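Local coordinates for glutathione S-transferase-like protein (Methylobacillus flagellatus, PDB 4GLT) that binds glutathione and is probably a transferase of the glutathione S-transferase family, at residues 166-171 with 205-210; 158-163 with 199-204; 100-105 with 174-179; 44-49 with 94-99. All coordinates share one frame; numbering follows the deposited sequence.

Contact 2 is buried, contacts 1 and 3 are partly buried, and contact 4 lies at the surface. Contacts 1 and 2 both use helix 202-212 and touch through R206 and L163. Contact 1 sets the indole of W168 against the imidazole of H207 on that helix, whereas contact 2 brings a carboxylate to its N-terminal end. Contact 3 joins the loop 100-105 to the start of helix 176-191 by a backbone bond and apolar packing. It meets contact 1 at D178, which H207 and C169 share. Contact 4 joins two loops through K44 NZ on backbone carbonyls, with some apolar packing. It touches contact 3 where L101 meets K44, and lies well apart from contacts 1 and 2.

Contact 1: 166-171 with 205-210; sequences RKWCVN and ARHYAA
R206, the first residue of helix segment 205-210 to meet the loop 166-171, reaches across with its guanidinium. Its NH1 donates to the backbone O of R166 at 3.1 Å, at the guanidinium edge. The chain leaves with CG anti to the backbone N and bends at chi3 (55°), which brings the guanidinium round to the loop. NH2 of the same group bonds to the backbone O of L163, so one side chain holds two carbonyls, those of R166 and L163, at and just before the loop. H207 comes next and carries the centre of the contact. W168 turns the edge of its six-membered ring toward the imidazole face, in an offset edge-to-face pair with planes at 90°. The centroids of these two rings lie 5.3 Å apart. The closest atoms are W168 CE3 and H207 NE2, at 3.5 Å. C169 SG also approaches the imidazole, 4.8 Å from the ring centroid and oblique to it. NE2 of H207 bonds to D178 OD1, which also accepts from the backbone N of C169. One turn beyond R206, A210 sets its CB 3.9 Å from W168 CH2, so the far end of the indole rests on a small residue. F174 meets the indole in a further edge-to-face pair. The chemistry is therefore mixed. A buried imidazole has its polar NE2 satisfied by a carboxylate, which would also be expected to stabilise a proton on the ring. R206 ties down the more exposed margin through neutral carbonyls.

Contact 2: 158-163 with 199-204; sequences RMDQDL and QQYPNL
This is a buried junction between helix ends in the C-terminal helical domain. The end of helix 142-162 meets the start of helix 202-212, and D160 is its polar centre. D160 OD2 accepts from the backbone N of L204 at 3.3 Å, with the donor nearly in line with the C-O bond. The carboxylate gets there with CG anti to the backbone N (chi1 -175°). N203 answers from the other helix: its ND2 makes a weak bond to D160 O at 2.8 Å and a second weak one to D160 OD2. The carboxylate and amide planes are 34° apart. The ring of Y201 flanks the aspartate, with CD1 3.7 Å from D160 CB and the ring plane turned 70° from the carboxylate. With an alanine at this position, the N-H of L204 is likely to lose its acceptor, and the N203 amide one weak bond. Beside the polar group lies an apolar patch. L163 CD1 meets L204 CD2 at 3.5 Å, the two side chains crossing at about a right angle. M159 CB touches the same L204 methyl at 3.9 Å, while the rest of M159 runs on toward helices 106-133 and 176-191. Y201 holds the N-cap position of helix 202-212. The D160 carboxylate, from the end of helix 142-162, accepts an N-H of the first turn there, a side-chain-to-backbone tie between two helices of the all-helical C-terminal domain of the glutathione S-transferase fold.

Contact 3: 100-105 with 174-179; sequences HLIPQD and FSLADI
L101 O accepts a hydrogen bond from the backbone N of L176 at 2.9 Å. The N-H points almost straight at the oxygen (174°), although the donor is tilted 27° from the carbonyl plane. S175 CB lies against the same oxygen, 3.2 Å from L101 O. Apolar groups pack on two flanks of this bond. I102 and L176 lie side by side and point the same way, with I102 CG1 4.0 Å from L176 CD2. On the other flank L101 CD2 reaches F174 CE2 at 4.2 Å, and it also approaches I179 CD1. CG of L176 stands anti to its backbone N (chi1 -178°), which carries CD2 over to the isoleucine.

The next shell fixes both sides. S175 is the N-cap of helix 176-191 and forms a capping box with D178. The backbone N of S175 donates to D178 OD2 at 2.9 Å, on the anti lone pair, while S175 OG accepts weakly from A177 N. D178 OD1 is held by H207 and C169. On the loop side, D93 accepts from the backbone N atoms of both L101 and I102. Helix 32-44 packs on L101 and I179 through V40, which brings the N-terminal domain into the same cluster. L101 O thus takes one first-turn N-H and S175 OG another, D178 OD2 takes that of the N-cap, and the partial negative charge of L101 O likely suits the helix N-terminus.

Contact 4: 44-49 with 94-99; sequences KRIDVD and HRTPVA
The guanidinium of R45 has V98 CG2 over the centre of one face, 3.9 Å above its plane. The two side chains cross at about a right angle, and R45 CG also lies 3.6 Å from V98 CG2. The H94 ring has R95 CZ at its edge, in plane, and stacks with H106 of the second subunit. K44 ties the two loops together. Its chain bends at chi2, chi3 and chi4 and brings NZ to two carbonyls, A99 O at 2.6 Å and T96 O at 2.8 Å. The first is approached at a C=O...N angle of 167°. NZ also forms a salt bridge with D93. A methionine in its place, lacking the amine, is likely to leave both carbonyls and the D93 carboxylate without their shared cationic partner. T96 OG1 returns a bond to K44 O at 3.0 Å, in the carbonyl plane on a lone pair. The same hydroxyl accepts from V98 N, an ST turn. I46 packs its CD1 on R95 CB at 3.5 Å. R45 closes helix 32-44 in a Schellman motif, and the chain then runs on to strand 49-52. The contact thus joins the end of that helix to the loop between helices 85-93 and 106-133, beside the second subunit.

Contact 1: 166-171 with 205-210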
# COMPACT_ATOMS: atom_id res chain seq x y z
N ARG A 166 -0.67 -15.24 -22.11
CA ARG A 166 -0.55 -15.78 -20.76
C ARG A 166 -1.87 -16.36 -20.26
O ARG A 166 -2.94 -15.79 -20.50
CB ARG A 166 -0.07 -14.68 -19.79
CG ARG A 166 1.18 -13.92 -20.23
CD ARG A 166 1.91 -13.36 -19.01
NE ARG A 166 2.59 -12.09 -19.27
CZ ARG A 166 3.83 -11.98 -19.73
NH1 ARG A 166 4.36 -10.78 -19.93
NH2 ARG A 166 4.55 -13.07 -19.98
N LYS A 167 -1.83 -17.53 -19.64
CA LYS A 167 -3.01 -18.00 -18.93
C LYS A 167 -3.30 -17.18 -17.67
O LYS A 167 -4.42 -16.76 -17.44
CB LYS A 167 -2.86 -19.48 -18.58
CG LYS A 167 -2.55 -20.40 -19.77
CD LYS A 167 -3.50 -20.18 -20.93
CE LYS A 167 -3.53 -21.38 -21.86
NZ LYS A 167 -2.26 -21.58 -22.60
N TRP A 168 -2.25 -16.91 -16.90
CA TRP A 168 -2.32 -16.23 -15.61
C TRP A 168 -1.22 -15.19 -15.59
O TRP A 168 -0.37 -15.19 -16.47
CB TRP A 168 -2.13 -17.18 -14.43
CG TRP A 168 -3.23 -18.18 -14.20
CD1 TRP A 168 -3.13 -19.53 -14.30
CD2 TRP A 168 -4.57 -17.91 -13.81
NE1 TRP A 168 -4.32 -20.12 -14.00
CE2 TRP A 168 -5.23 -19.14 -13.70
CE3 TRP A 168 -5.29 -16.74 -13.55
CZ2 TRP A 168 -6.56 -19.25 -13.34
CZ3 TRP A 168 -6.61 -16.85 -13.19
CH2 TRP A 168 -7.24 -18.09 -13.09
N CYS A 169 -1.24 -14.28 -14.62
CA CYS A 169 -0.29 -13.18 -14.60
C CYS A 169 1.18 -13.58 -14.51
O CYS A 169 2.00 -13.06 -15.25
CB CYS A 169 -0.59 -12.25 -13.43
SG CYS A 169 -2.15 -11.38 -13.53
N VAL A 170 1.52 -14.50 -13.63
CA VAL A 170 2.92 -14.86 -13.45
C VAL A 170 3.15 -16.35 -13.59
O VAL A 170 2.38 -17.17 -13.10
CB VAL A 170 3.45 -14.41 -12.08
CG1 VAL A 170 4.89 -14.87 -11.88
CG2 VAL A 170 3.32 -12.90 -11.91
N ASN A 171 4.24 -16.70 -14.26
CA ASN A 171 4.75 -18.06 -14.26
C ASN A 171 3.78 -19.15 -14.66
O ASN A 171 4.12 -20.33 -14.65
CB ASN A 171 5.41 -18.37 -12.91
CG ASN A 171 6.90 -18.06 -12.93
OD1 ASN A 171 7.50 -17.76 -11.90
ND2 ASN A 171 7.49 -18.11 -14.13
N ALA A 205 -10.76 -9.38 -19.91
CA ALA A 205 -12.08 -9.98 -19.84
C ALA A 205 -11.99 -11.51 -19.79
O ALA A 205 -12.72 -12.16 -19.04
CB ALA A 205 -12.93 -9.53 -21.02
N ARG A 206 -11.09 -12.08 -20.59
CA ARG A 206 -10.79 -13.51 -20.53
C ARG A 206 -10.29 -13.95 -19.15
O ARG A 206 -10.67 -15.00 -18.64
CB ARG A 206 -9.75 -13.89 -21.57
CG ARG A 206 -9.03 -15.19 -21.25
CD ARG A 206 -8.34 -15.77 -22.47
NE ARG A 206 -7.42 -14.82 -23.08
CZ ARG A 206 -6.20 -14.56 -22.61
NH1 ARG A 206 -5.75 -15.18 -21.53
NH2 ARG A 206 -5.43 -13.66 -23.22
N HIS A 207 -9.41 -13.14 -18.57
CA HIS A 207 -8.89 -13.42 -17.24
C HIS A 207 -10.05 -13.35 -16.25
O HIS A 207 -10.22 -14.23 -15.41
CB HIS A 207 -7.82 -12.39 -16.87
CG HIS A 207 -7.11 -12.68 -15.58
ND1 HIS A 207 -7.58 -12.27 -14.36
CD2 HIS A 207 -5.94 -13.33 -15.34
CE1 HIS A 207 -6.74 -12.65 -13.41
NE2 HIS A 207 -5.74 -13.31 -13.98
N TYR A 208 -10.84 -12.29 -16.37
CA TYR A 208 -11.99 -12.07 -15.49
C TYR A 208 -12.96 -13.23 -15.62
O TYR A 208 -13.62 -13.61 -14.65
CB TYR A 208 -12.69 -10.76 -15.85
CG TYR A 208 -13.69 -10.31 -14.81
CD1 TYR A 208 -13.29 -9.99 -13.52
CD2 TYR A 208 -15.04 -10.19 -15.13
CE1 TYR A 208 -14.21 -9.57 -12.57
CE2 TYR A 208 -15.96 -9.78 -14.18
CZ TYR A 208 -15.54 -9.46 -12.91
OH TYR A 208 -16.45 -9.04 -11.97
N ALA A 209 -13.04 -13.79 -16.82
CA ALA A 209 -13.87 -14.95 -17.06
C ALA A 209 -13.40 -16.11 -16.19
O ALA A 209 -14.16 -16.61 -15.36
CB ALA A 209 -13.82 -15.34 -18.53
N ALA A 210 -12.15 -16.53 -16.37
CA ALA A 210 -11.56 -17.56 -15.51
C ALA A 210 -11.83 -17.31 -14.02
O ALA A 210 -12.24 -18.22 -13.30
CB ALA A 210 -10.06 -17.64 -15.77

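Contact 2: 158-163 with 199-204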
# COMPACT_ATOMS: atom_id res chain seq x y z
N ARG A 158 -1.92 -1.58 -19.77
CA ARG A 158 -0.69 -2.29 -19.47
C ARG A 158 -0.98 -3.73 -19.08
O ARG A 158 -0.38 -4.66 -19.61
CB ARG A 158 0.08 -1.58 -18.36
CG ARG A 158 1.32 -2.32 -17.90
CD ARG A 158 2.38 -2.34 -19.00
NE ARG A 158 3.54 -3.16 -18.66
CZ ARG A 158 4.74 -3.03 -19.23
NH1 ARG A 158 4.93 -2.09 -20.15
NH2 ARG A 158 5.74 -3.82 -18.87
N MET A 159 -1.89 -3.92 -18.13
CA MET A 159 -2.24 -5.27 -17.74
C MET A 159 -2.66 -6.06 -18.97
O MET A 159 -2.18 -7.17 -19.22
CB MET A 159 -3.32 -5.26 -16.67
CG MET A 159 -2.78 -4.92 -15.29
SD MET A 159 -4.04 -4.59 -14.04
CE MET A 159 -3.02 -4.24 -12.62
N ASP A 160 -3.54 -5.46 -19.77
CA ASP A 160 -4.07 -6.14 -20.94
C ASP A 160 -2.99 -6.57 -21.92
O ASP A 160 -3.10 -7.62 -22.53
CB ASP A 160 -5.13 -5.29 -21.65
CG ASP A 160 -5.79 -6.04 -22.79
OD1 ASP A 160 -5.64 -5.61 -23.95
OD2 ASP A 160 -6.45 -7.07 -22.53
N GLN A 161 -1.96 -5.75 -22.08
CA GLN A 161 -0.83 -6.11 -22.94
C GLN A 161 -0.03 -7.26 -22.34
O GLN A 161 0.48 -8.12 -23.06
CB GLN A 161 0.09 -4.91 -23.17
CG GLN A 161 -0.42 -3.93 -24.20
CD GLN A 161 0.05 -2.52 -23.91
OE1 GLN A 161 0.21 -1.71 -24.82
NE2 GLN A 161 0.27 -2.22 -22.63
N ASP A 162 0.09 -7.25 -21.02
CA ASP A 162 0.88 -8.26 -20.33
C ASP A 162 0.23 -9.64 -20.33
O ASP A 162 0.88 -10.63 -20.01
CB ASP A 162 1.19 -7.79 -18.91
CG ASP A 162 2.15 -6.64 -18.90
OD1 ASP A 162 2.65 -6.30 -19.98
OD2 ASP A 162 2.41 -6.08 -17.82
N LEU A 163 -1.04 -9.70 -20.72
CA LEU A 163 -1.76 -10.97 -20.70
C LEU A 163 -2.02 -11.50 -22.10
O LEU A 163 -2.83 -12.40 -22.29
CB LEU A 163 -3.08 -10.82 -19.94
CG LEU A 163 -2.96 -10.63 -18.43
CD1 LEU A 163 -4.33 -10.37 -17.82
CD2 LEU A 163 -2.28 -11.82 -17.77
N GLN A 199 -14.82 -5.43 -23.50
CA GLN A 199 -14.68 -5.34 -24.95
C GLN A 199 -13.36 -4.71 -25.37
O GLN A 199 -12.75 -5.13 -26.37
CB GLN A 199 -15.84 -4.55 -25.54
CG GLN A 199 -15.90 -4.58 -27.05
CD GLN A 199 -16.93 -3.62 -27.60
OE1 GLN A 199 -17.28 -3.68 -28.78
NE2 GLN A 199 -17.42 -2.73 -26.75
N GLN A 200 -12.92 -3.71 -24.62
CA GLN A 200 -11.71 -2.97 -24.95
C GLN A 200 -10.44 -3.74 -24.58
O GLN A 200 -9.40 -3.58 -25.21
CB GLN A 200 -11.70 -1.61 -24.25
CG GLN A 200 -13.07 -0.98 -24.06
CD GLN A 200 -12.98 0.52 -23.85
OE1 GLN A 200 -11.92 1.12 -24.02
NE2 GLN A 200 -14.11 1.14 -23.48
N TYR A 201 -10.54 -4.56 -23.55
CA TYR A 201 -9.39 -5.32 -23.07
C TYR A 201 -9.75 -6.80 -23.06
O TYR A 201 -10.18 -7.33 -22.03
CB TYR A 201 -8.98 -4.85 -21.67
CG TYR A 201 -8.87 -3.35 -21.52
CD1 TYR A 201 -7.75 -2.65 -21.97
CD2 TYR A 201 -9.89 -2.62 -20.91
CE1 TYR A 201 -7.65 -1.28 -21.83
CE2 TYR A 201 -9.79 -1.24 -20.77
CZ TYR A 201 -8.67 -0.58 -21.23
OH TYR A 201 -8.58 0.79 -21.08
N PRO A 202 -9.57 -7.47 -24.20
CA PRO A 202 -10.00 -8.86 -24.37
C PRO A 202 -9.26 -9.84 -23.48
O PRO A 202 -9.87 -10.77 -22.96
CB PRO A 202 -9.73 -9.14 -25.86
CG PRO A 202 -8.74 -8.11 -26.29
CD PRO A 202 -9.02 -6.90 -25.44
N ASN A 203 -7.95 -9.65 -23.30
CA ASN A 203 -7.19 -10.51 -22.40
C ASN A 203 -7.70 -10.39 -20.96
O ASN A 203 -7.81 -11.38 -20.25
CB ASN A 203 -5.70 -10.17 -22.46
CG ASN A 203 -5.13 -10.29 -23.86
OD1 ASN A 203 -5.16 -11.37 -24.47
ND2 ASN A 203 -4.58 -9.19 -24.37
N LEU A 204 -8.01 -9.18 -20.53
CA LEU A 204 -8.48 -8.96 -19.17
C LEU A 204 -9.85 -9.59 -18.95
O LEU A 204 -10.09 -10.25 -17.94
CB LEU A 204 -8.51 -7.47 -18.83
CG LEU A 204 -7.20 -6.76 -18.44
CD1 LEU A 204 -7.48 -5.37 -17.87
CD2 LEU A 204 -6.41 -7.58 -17.44

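Contact 3: 100-105 with 174-179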
# COMPACT_ATOMS: atom_id res chain seq x y z
N HIS A 100 0.66 -21.73 -3.24
CA HIS A 100 1.52 -20.61 -2.98
C HIS A 100 0.95 -19.43 -3.72
O HIS A 100 1.17 -19.27 -4.91
CB HIS A 100 2.92 -20.91 -3.50
CG HIS A 100 3.39 -22.30 -3.21
ND1 HIS A 100 4.55 -22.56 -2.52
CD2 HIS A 100 2.84 -23.50 -3.50
CE1 HIS A 100 4.71 -23.86 -2.41
NE2 HIS A 100 3.69 -24.46 -3.00
N LEU A 101 0.21 -18.59 -3.01
CA LEU A 101 -0.32 -17.38 -3.58
C LEU A 101 0.84 -16.44 -3.88
O LEU A 101 0.82 -15.73 -4.86
CB LEU A 101 -1.36 -16.75 -2.66
CG LEU A 101 -2.58 -17.65 -2.45
CD1 LEU A 101 -3.61 -17.01 -1.56
CD2 LEU A 101 -3.18 -18.03 -3.77
N ILE A 102 1.83 -16.45 -3.01
CA ILE A 102 3.05 -15.70 -3.25
C ILE A 102 4.19 -16.67 -3.46
O ILE A 102 4.61 -17.35 -2.54
CB ILE A 102 3.38 -14.83 -2.06
CG1 ILE A 102 2.23 -13.88 -1.77
CG2 ILE A 102 4.64 -14.07 -2.32
CD1 ILE A 102 2.45 -13.05 -0.56
N PRO A 103 4.74 -16.70 -4.66
CA PRO A 103 5.80 -17.65 -4.98
C PRO A 103 7.03 -17.53 -4.08
O PRO A 103 7.41 -16.43 -3.69
CB PRO A 103 6.17 -17.28 -6.42
CG PRO A 103 4.93 -16.67 -6.97
CD PRO A 103 4.36 -15.89 -5.82
N GLN A 104 7.63 -18.66 -3.76
CA GLN A 104 8.85 -18.72 -2.97
C GLN A 104 10.04 -18.13 -3.73
O GLN A 104 10.89 -17.45 -3.15
CB GLN A 104 9.14 -20.17 -2.56
CG GLN A 104 10.36 -20.37 -1.67
CD GLN A 104 10.27 -21.65 -0.86
OE1 GLN A 104 9.19 -22.23 -0.71
NE2 GLN A 104 11.40 -22.11 -0.34
N ASP A 105 10.11 -18.39 -5.04
CA ASP A 105 11.21 -17.87 -5.86
C ASP A 105 11.17 -16.35 -5.98
O ASP A 105 10.13 -15.77 -6.30
CB ASP A 105 11.20 -18.52 -7.25
CG ASP A 105 12.06 -17.75 -8.24
OD1 ASP A 105 13.10 -17.21 -7.82
OD2 ASP A 105 11.70 -17.69 -9.43
N PHE A 174 -1.84 -19.62 -10.75
CA PHE A 174 -2.74 -18.76 -10.04
C PHE A 174 -2.03 -18.18 -8.82
O PHE A 174 -1.56 -18.92 -7.96
CB PHE A 174 -3.97 -19.57 -9.64
CG PHE A 174 -5.00 -18.76 -8.93
CD1 PHE A 174 -5.87 -17.96 -9.64
CD2 PHE A 174 -5.10 -18.80 -7.55
CE1 PHE A 174 -6.81 -17.19 -8.98
CE2 PHE A 174 -6.05 -18.05 -6.88
CZ PHE A 174 -6.90 -17.24 -7.60
N SER A 175 -1.94 -16.86 -8.76
CA SER A 175 -1.29 -16.24 -7.62
C SER A 175 -2.07 -15.04 -7.11
O SER A 175 -3.12 -14.68 -7.65
CB SER A 175 0.13 -15.81 -8.00
OG SER A 175 0.09 -14.89 -9.08
N LEU A 176 -1.55 -14.45 -6.05
CA LEU A 176 -2.04 -13.19 -5.55
C LEU A 176 -2.27 -12.22 -6.71
O LEU A 176 -3.23 -11.45 -6.70
CB LEU A 176 -1.01 -12.62 -4.56
CG LEU A 176 -1.34 -11.31 -3.86
CD1 LEU A 176 -2.66 -11.43 -3.10
CD2 LEU A 176 -0.19 -10.92 -2.92
N ALA A 177 -1.41 -12.26 -7.72
CA ALA A 177 -1.56 -11.35 -8.86
C ALA A 177 -2.98 -11.43 -9.42
O ALA A 177 -3.74 -10.45 -9.40
CB ALA A 177 -0.55 -11.70 -9.94
N ASP A 178 -3.35 -12.61 -9.90
CA ASP A 178 -4.68 -12.84 -10.45
C ASP A 178 -5.80 -12.38 -9.51
O ASP A 178 -6.73 -11.70 -9.93
CB ASP A 178 -4.79 -14.30 -10.79
CG ASP A 178 -3.63 -14.74 -11.65
OD1 ASP A 178 -3.62 -14.36 -12.84
OD2 ASP A 178 -2.70 -15.40 -11.13
N ILE A 179 -5.70 -12.75 -8.25
CA ILE A 179 -6.71 -12.33 -7.30
C ILE A 179 -6.84 -10.82 -7.31
O ILE A 179 -7.95 -10.28 -7.32
CB ILE A 179 -6.39 -12.81 -5.88
CG1 ILE A 179 -6.39 -14.34 -5.83
CG2 ILE A 179 -7.39 -12.23 -4.90
CD1 ILE A 179 -6.18 -14.91 -4.45

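Contact 4: 44-49 with 94-99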
# COMPACT_ATOMS: atom_id res chain seq x y z
N LYS A 44 -6.63 -20.33 0.42
CA LYS A 44 -5.77 -21.04 1.35
C LYS A 44 -6.56 -22.09 2.11
O LYS A 44 -5.99 -22.95 2.76
CB LYS A 44 -5.06 -20.08 2.31
CG LYS A 44 -3.96 -19.28 1.67
CD LYS A 44 -3.12 -20.13 0.73
CE LYS A 44 -2.13 -20.99 1.46
NZ LYS A 44 -0.73 -20.65 1.13
N ARG A 45 -7.88 -22.01 2.04
CA ARG A 45 -8.71 -22.91 2.81
C ARG A 45 -8.53 -22.65 4.28
O ARG A 45 -8.36 -23.57 5.05
CB ARG A 45 -8.32 -24.35 2.55
CG ARG A 45 -8.03 -24.69 1.11
CD ARG A 45 -9.28 -25.09 0.38
NE ARG A 45 -8.97 -25.97 -0.74
CZ ARG A 45 -8.66 -25.55 -1.96
NH1 ARG A 45 -8.62 -24.25 -2.23
NH2 ARG A 45 -8.39 -26.43 -2.92
N ILE A 46 -8.51 -21.38 4.64
CA ILE A 46 -8.40 -21.01 6.03
C ILE A 46 -9.75 -20.57 6.56
O ILE A 46 -10.42 -19.75 5.95
CB ILE A 46 -7.39 -19.87 6.20
CG1 ILE A 46 -6.00 -20.37 5.81
CG2 ILE A 46 -7.40 -19.36 7.62
CD1 ILE A 46 -4.96 -19.28 5.65
N ASP A 47 -10.16 -21.13 7.69
CA ASP A 47 -11.41 -20.76 8.31
C ASP A 47 -11.19 -19.45 9.01
O ASP A 47 -10.29 -19.33 9.83
CB ASP A 47 -11.82 -21.83 9.32
CG ASP A 47 -13.08 -21.49 10.08
OD1 ASP A 47 -13.51 -20.32 10.07
OD2 ASP A 47 -13.65 -22.39 10.69
N VAL A 48 -12.03 -18.47 8.72
CA VAL A 48 -11.88 -17.14 9.30
C VAL A 48 -13.23 -16.51 9.62
O VAL A 48 -14.13 -16.48 8.78
CB VAL A 48 -11.07 -16.22 8.37
CG1 VAL A 48 -11.77 -16.08 7.02
CG2 VAL A 48 -10.84 -14.86 9.01
N ASP A 49 -13.39 -16.02 10.84
CA ASP A 49 -14.61 -15.34 11.24
C ASP A 49 -14.72 -14.02 10.49
O ASP A 49 -14.05 -13.05 10.83
CB ASP A 49 -14.60 -15.10 12.75
CG ASP A 49 -15.92 -14.54 13.27
OD1 ASP A 49 -16.03 -14.35 14.50
OD2 ASP A 49 -16.84 -14.29 12.46
N HIS A 94 1.05 -17.98 4.27
CA HIS A 94 2.04 -18.77 4.99
C HIS A 94 1.37 -19.68 6.03
O HIS A 94 2.04 -20.47 6.68
CB HIS A 94 3.03 -17.84 5.69
CG HIS A 94 4.15 -18.55 6.38
ND1 HIS A 94 4.08 -18.95 7.70
CD2 HIS A 94 5.37 -18.94 5.93
CE1 HIS A 94 5.21 -19.55 8.03
NE2 HIS A 94 6.01 -19.56 6.98
N ARG A 95 0.08 -19.48 6.26
CA ARG A 95 -0.68 -20.32 7.17
C ARG A 95 -0.86 -21.78 6.75
O ARG A 95 -0.85 -22.67 7.58
CB ARG A 95 -2.03 -19.69 7.48
CG ARG A 95 -2.12 -19.04 8.85
CD ARG A 95 -1.01 -18.05 9.08
NE ARG A 95 0.16 -18.65 9.70
CZ ARG A 95 1.36 -18.10 9.71
NH1 ARG A 95 1.58 -16.93 9.13
NH2 ARG A 95 2.37 -18.72 10.31
N THR A 96 -1.07 -22.01 5.46
CA THR A 96 -1.33 -23.34 4.96
C THR A 96 -0.57 -23.60 3.68
O THR A 96 -0.18 -22.70 2.97
CB THR A 96 -2.82 -23.58 4.68
OG1 THR A 96 -3.07 -23.40 3.29
CG2 THR A 96 -3.66 -22.63 5.48
N PRO A 97 -0.39 -24.87 3.38
CA PRO A 97 0.43 -25.31 2.25
C PRO A 97 -0.43 -25.59 1.05
O PRO A 97 0.03 -26.23 0.12
CB PRO A 97 1.05 -26.60 2.76
CG PRO A 97 0.11 -27.08 3.78
CD PRO A 97 -0.37 -25.86 4.47
N VAL A 98 -1.67 -25.15 1.07
CA VAL A 98 -2.59 -25.49 0.01
C VAL A 98 -2.10 -25.00 -1.33
O VAL A 98 -2.12 -25.74 -2.31
CB VAL A 98 -3.90 -24.78 0.22
CG1 VAL A 98 -3.71 -23.31 -0.04
CG2 VAL A 98 -4.94 -25.33 -0.71
N ALA A 99 -1.63 -23.77 -1.38
CA ALA A 99 -1.14 -23.22 -2.62
C ALA A 99 -0.17 -22.11 -2.29
O ALA A 99 -0.17 -21.62 -1.17
CB ALA A 99 -2.28 -22.68 -3.44